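Local structure of GH18 chiitnase (Pseudoalteromonas aurantia, 6K7Z) at residues N57-E60 and A61-M65. The protein is a family 18 glycoside hydrolase, an endochitinase that probably cleaves chitin chains at internal linkages. Residues are numbered along the deposited sequence; the frame is centred on the assembly and turned at random.
Sequences NTIE and AIKVM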
ATOM      1  N   ASN A  57     -15.028 -16.778  -6.025  1.00 18.86           N
ATOM      2  CA  ASN A  57     -14.634 -15.950  -7.166  1.00 20.14           C
ATOM      3  C   ASN A  57     -13.281 -15.286  -6.924  1.00 18.61           C
ATOM      4  O   ASN A  57     -12.468 -15.150  -7.850  1.00 16.71           O
ATOM      5  CB  ASN A  57     -15.699 -14.890  -7.452  1.00 22.14           C
ATOM      6  CG  ASN A  57     -16.890 -15.440  -8.218  1.00 23.33           C
ATOM      7  OD1 ASN A  57     -16.840 -16.543  -8.756  1.00 27.82           O
ATOM      8  ND2 ASN A  57     -17.968 -14.664  -8.276  1.00 24.63           N
ATOM      9  N   THR A  58     -13.028 -14.853  -5.689  1.00 15.41           N
ATOM     10  CA  THR A  58     -11.747 -14.225  -5.378  1.00 14.89           C
ATOM     11  C   THR A  58     -10.603 -15.203  -5.608  1.00 16.18           C
ATOM     12  O   THR A  58      -9.619 -14.886  -6.289  1.00 14.12           O
ATOM     13  CB  THR A  58     -11.754 -13.727  -3.932  1.00 12.45           C
ATOM     14  OG1 THR A  58     -12.762 -12.724  -3.775  1.00 14.43           O
ATOM     15  CG2 THR A  58     -10.401 -13.171  -3.529  1.00 12.47           C
ATOM     16  N   ILE A  59     -10.737 -16.413  -5.066  1.00 16.10           N
ATOM     17  CA  ILE A  59      -9.692 -17.429  -5.197  1.00 15.67           C
ATOM     18  C   ILE A  59      -9.356 -17.671  -6.665  1.00 16.13           C
ATOM     19  O   ILE A  59      -8.184 -17.745  -7.051  1.00 16.52           O
ATOM     20  CB  ILE A  59     -10.125 -18.728  -4.494  1.00 18.52           C
ATOM     21  CG1 ILE A  59     -10.200 -18.506  -2.978  1.00 19.08           C
ATOM     22  CG2 ILE A  59      -9.167 -19.850  -4.830  1.00 18.47           C
ATOM     23  CD1 ILE A  59     -10.810 -19.678  -2.200  1.00 18.47           C
ATOM     24  N   GLU A  60     -10.382 -17.784  -7.510  1.00 17.87           N
ATOM     25  CA  GLU A  60     -10.128 -18.016  -8.931  1.00 16.87           C
ATOM     26  C   GLU A  60      -9.509 -16.784  -9.580  1.00 16.46           C
ATOM     27  O   GLU A  60      -8.567 -16.900 -10.373  1.00 16.02           O
ATOM     28  CB  GLU A  60     -11.422 -18.418  -9.649  1.00 19.07           C
ATOM     29  CG  GLU A  60     -11.293 -18.600 -11.164  1.00 21.16           C
ATOM     30  CD  GLU A  60     -10.336 -19.714 -11.582  1.00 25.63           C
ATOM     31  OE1 GLU A  60      -9.903 -20.512 -10.724  1.00 27.34           O
ATOM     32  OE2 GLU A  60     -10.002 -19.794 -12.786  1.00 26.16           O
ATOM     33  N   ALA A  61     -10.003 -15.596  -9.233  1.00 14.22           N
ATOM     34  CA  ALA A  61      -9.457 -14.381  -9.830  1.00 14.31           C
ATOM     35  C   ALA A  61      -7.969 -14.242  -9.541  1.00 14.74           C
ATOM     36  O   ALA A  61      -7.196 -13.824 -10.413  1.00 14.97           O
ATOM     37  CB  ALA A  61     -10.219 -13.160  -9.317  1.00 15.03           C
ATOM     38  N   ILE A  62      -7.551 -14.593  -8.321  1.00 15.55           N
ATOM     39  CA  ILE A  62      -6.138 -14.523  -7.961  1.00 15.93           C
ATOM     40  C   ILE A  62      -5.312 -15.441  -8.853  1.00 17.73           C
ATOM     41  O   ILE A  62      -4.228 -15.067  -9.327  1.00 16.75           O
ATOM     42  CB  ILE A  62      -5.954 -14.873  -6.471  1.00 16.24           C
ATOM     43  CG1 ILE A  62      -6.674 -13.850  -5.578  1.00 14.75           C
ATOM     44  CG2 ILE A  62      -4.466 -15.004  -6.135  1.00 16.62           C
ATOM     45  CD1 ILE A  62      -6.825 -14.280  -4.132  1.00 14.74           C
ATOM     46  N   LYS A  63      -5.797 -16.665  -9.083  1.00 17.94           N
ATOM     47  CA  LYS A  63      -5.070 -17.592  -9.945  1.00 19.51           C
ATOM     48  C   LYS A  63      -4.959 -17.049 -11.362  1.00 18.13           C
ATOM     49  O   LYS A  63      -3.896 -17.137 -11.986  1.00 22.25           O
ATOM     50  CB  LYS A  63      -5.756 -18.959  -9.957  1.00 20.25           C
ATOM     51  CG  LYS A  63      -5.656 -19.734  -8.655  1.00 21.81           C
ATOM     52  CD  LYS A  63      -6.447 -21.039  -8.753  1.00 27.13           C
ATOM     53  CE  LYS A  63      -6.588 -21.718  -7.393  1.00 28.50           C
ATOM     54  NZ  LYS A  63      -7.551 -22.866  -7.443  1.00 30.11           N
ATOM     55  N   VAL A  64      -6.045 -16.473 -11.881  1.00 16.82           N
ATOM     56  CA  VAL A  64      -6.033 -15.938 -13.236  1.00 17.89           C
ATOM     57  C   VAL A  64      -5.086 -14.750 -13.337  1.00 19.70           C
ATOM     58  O   VAL A  64      -4.318 -14.631 -14.301  1.00 18.86           O
ATOM     59  CB  VAL A  64      -7.461 -15.563 -13.664  1.00 17.10           C
ATOM     60  CG1 VAL A  64      -7.437 -14.822 -14.990  1.00 14.60           C
ATOM     61  CG2 VAL A  64      -8.334 -16.822 -13.757  1.00 17.95           C
ATOM     62  N   MET A  65      -5.133 -13.850 -12.350  1.00 15.06           N
ATOM     63  CA  MET A  65      -4.201 -12.725 -12.326  1.00 17.62           C
ATOM     64  C   MET A  65      -2.758 -13.211 -12.303  1.00 19.20           C
ATOM     65  O   MET A  65      -1.910 -12.725 -13.063  1.00 20.22           O
ATOM     66  CB  MET A  65      -4.487 -11.832 -11.116  1.00 15.92           C
ATOM     67  CG  MET A  65      -5.723 -10.946 -11.270  1.00 14.88           C
ATOM     68  SD  MET A  65      -5.858  -9.709  -9.940  1.00 16.14           S
ATOM     69  CE  MET A  65      -6.515 -10.727  -8.615  1.00 15.85           C
TER
HETATM   70  O   HOH W   1      -9.661 -21.341  -8.473  1.00 22.32           O
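Glu60 OE2 lies 3.5 Å from Val64 CG2, one turn on. Its CG leaves anti to the backbone N, and a bend at chi2 (62°) swings the carboxylate forward along the helix. Lys63 runs extended beyond CG and crosses the glutamate at about a right angle; Glu60 OE1 and Lys63 NZ are 4.7 Å apart, too far for direct contact. A water accepts from Lys63 NZ at 2.8 Å; its approach to Glu60 OE1 is too short to be trusted, which leaves a bridge doubtful. Alongside, Ile59 points the same way as the lysine, with CG2 4.1 Å from Lys63 CE. This helix, 56-67, makes the crossover between the neighbouring parallel strands 25-33 and 71-77 of the TIM barrel typical of family 18 chitinases. Ala61 donates its N-H to Asn57 O at 2.9 Å, an i to i+4 helix bond. Ala61 CB sits 3.3 Å from the same Asn57 O and packs on Leu15. On the barrel-facing side, Ile62 CD1 meets Thr58 CG2 at 3.8 Å and its side chain reaches Phe54, Leu28 and Val72. Replacing Ile62 with an alanine would probably open a gap against Leu28 and Val72 and leave the Thr58 methyl without this neighbour. Thr58 OG1 hydrogen-bonds to Thr55 OG1.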